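Side-chain contact in DNA polymerase (Pyrobaculum calidifontis, PDB 5MDN), which probably extends DNA strands by adding deoxyribonucleotides from their triphosphates, releasing diphosphate, as a family B DNA polymerase: residues Leu329-Tyr332 with Val333-Val337. Residues are numbered along the deposited sequence; the frame is centred on the assembly and turned at random.
Sequences LMRY and VLDDV
Tyr332 and Asp336 lie one turn apart on the helix 326-356, and the carboxylate reaches over one face of the phenol ring. Asp336 OD2 sits 3.5 Å from Tyr332 CE2, displaced toward the ring's rim, with ring and carboxylate planes 71° apart. With CG anti to the backbone N (chi1 174°), the tyrosine ring is placed where the carboxylate can reach its face. Asp336 turns the other way, its CG beside the backbone N (chi1 -81°), which carries the carboxylate back toward the preceding turn. The backbone of the same two residues is joined by Asp336 N to Tyr332 O at 3.0 Å. This Tyr-x-x-x-Asp spacing matches the Exo III motif of family B polymerases, consistent with a 3'-5' exonuclease site in the RNase H-like domain. Asp169 of strand 165-172, seen to bind magnesium in this protein though not in this chain here, comes within about 3 Å of Asp336 (nearest side-chain atoms); a magnesium ion lies about 5 Å from the Asp336 side chain, whose OD1 forms a salt bridge with Arg308. On another flank Met330 and Leu334 run side by side, pointing the same way, with Met330 CG 3.6 Å from Leu334 CD2; both pack on Val200 of strand 198-202, and Val333 touches Ala190 of strand 186-193. Arg331 slants across Asp335, leaving NE 4.4 Å from Asp335 OD1, too far for a salt bridge, while Asp335 OD2 accepts a weak hydrogen bond from Val309 N. The helix bonds continue with Leu334 N to Met330 O at 2.7 Å and Asp335 N to Arg331 O at 2.8 Å.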
loop_
_atom_site.group_PDB
_atom_site.type_symbol
_atom_site.label_atom_id
_atom_site.label_comp_id
_atom_site.label_asym_id
_atom_site.label_seq_id
_atom_site.Cartn_x
_atom_site.Cartn_y
_atom_site.Cartn_z
ATOM N N LEU A 329 -5.373 22.775 -20.069
ATOM C CA LEU A 329 -5.883 21.529 -19.511
ATOM C C LEU A 329 -5.120 20.333 -20.061
ATOM O O LEU A 329 -4.963 19.323 -19.367
ATOM C CB LEU A 329 -7.376 21.388 -19.808
ATOM C CG LEU A 329 -8.057 20.102 -19.326
ATOM C CD1 LEU A 329 -8.076 20.035 -17.806
ATOM C CD2 LEU A 329 -9.464 19.986 -19.894
ATOM N N MET A 330 -4.634 20.436 -21.300
ATOM C CA MET A 330 -3.814 19.371 -21.867
ATOM C C MET A 330 -2.490 19.248 -21.124
ATOM O O MET A 330 -2.111 18.154 -20.691
ATOM C CB MET A 330 -3.571 19.644 -23.351
ATOM C CG MET A 330 -3.084 18.448 -24.144
ATOM S SD MET A 330 -2.695 18.885 -25.848
ATOM C CE MET A 330 -3.429 17.508 -26.724
ATOM N N ARG A 331 -1.788 20.369 -20.935
ATOM C CA ARG A 331 -0.501 20.321 -20.249
ATOM C C ARG A 331 -0.653 19.865 -18.805
ATOM O O ARG A 331 0.257 19.235 -18.253
ATOM C CB ARG A 331 0.194 21.677 -20.331
ATOM C CG ARG A 331 1.609 21.641 -19.797
ATOM C CD ARG A 331 2.584 22.161 -20.833
ATOM N NE ARG A 331 3.936 21.664 -20.595
ATOM C CZ ARG A 331 4.886 21.604 -21.523
ATOM N NH1 ARG A 331 4.635 22.012 -22.761
ATOM N NH2 ARG A 331 6.087 21.135 -21.216
ATOM N N TYR A 332 -1.788 20.175 -18.177
ATOM C CA TYR A 332 -2.101 19.580 -16.884
ATOM C C TYR A 332 -2.121 18.058 -16.988
ATOM O O TYR A 332 -1.573 17.356 -16.130
ATOM C CB TYR A 332 -3.444 20.112 -16.379
ATOM C CG TYR A 332 -3.951 19.457 -15.110
ATOM C CD1 TYR A 332 -3.424 19.794 -13.868
ATOM C CD2 TYR A 332 -4.968 18.512 -15.154
ATOM C CE1 TYR A 332 -3.889 19.198 -12.709
ATOM C CE2 TYR A 332 -5.439 17.913 -14.002
ATOM C CZ TYR A 332 -4.896 18.260 -12.782
ATOM O OH TYR A 332 -5.360 17.668 -11.630
ATOM N N VAL A 333 -2.763 17.534 -18.034
ATOM C CA VAL A 333 -2.819 16.091 -18.234
ATOM C C VAL A 333 -1.431 15.535 -18.552
ATOM O O VAL A 333 -1.063 14.452 -18.081
ATOM C CB VAL A 333 -3.845 15.756 -19.332
ATOM C CG1 VAL A 333 -3.699 14.326 -19.789
ATOM C CG2 VAL A 333 -5.255 16.016 -18.835
ATOM N N LEU A 334 -0.636 16.266 -19.343
ATOM C CA LEU A 334 0.713 15.797 -19.657
ATOM C C LEU A 334 1.608 15.802 -18.423
ATOM O O LEU A 334 2.399 14.874 -18.223
ATOM C CB LEU A 334 1.350 16.643 -20.762
ATOM C CG LEU A 334 1.081 16.311 -22.234
ATOM C CD1 LEU A 334 1.332 14.833 -22.505
ATOM C CD2 LEU A 334 -0.311 16.710 -22.673
ATOM N N ASP A 335 1.502 16.837 -17.588
ATOM C CA ASP A 335 2.282 16.860 -16.356
ATOM C C ASP A 335 1.867 15.743 -15.408
ATOM O O ASP A 335 2.689 15.259 -14.622
ATOM C CB ASP A 335 2.152 18.223 -15.676
ATOM C CG ASP A 335 2.924 19.310 -16.401
ATOM O OD1 ASP A 335 3.881 18.973 -17.131
ATOM O OD2 ASP A 335 2.577 20.500 -16.243
ATOM N N ASP A 336 0.600 15.326 -15.460
ATOM C CA ASP A 336 0.168 14.163 -14.689
ATOM C C ASP A 336 0.879 12.898 -15.158
ATOM O O ASP A 336 1.515 12.196 -14.364
ATOM C CB ASP A 336 -1.349 13.999 -14.792
ATOM C CG ASP A 336 -2.105 14.914 -13.849
ATOM O OD1 ASP A 336 -1.510 15.359 -12.847
ATOM O OD2 ASP A 336 -3.298 15.180 -14.102
ATOM N N VAL A 337 0.774 12.589 -16.454
ATOM C CA VAL A 337 1.324 11.334 -16.965
ATOM C C VAL A 337 2.849 11.347 -16.935
ATOM O O VAL A 337 3.480 10.301 -16.739
ATOM C CB VAL A 337 0.776 11.043 -18.376
ATOM C CG1 VAL A 337 1.352 12.010 -19.407
ATOM C CG2 VAL A 337 1.056 9.600 -18.772
#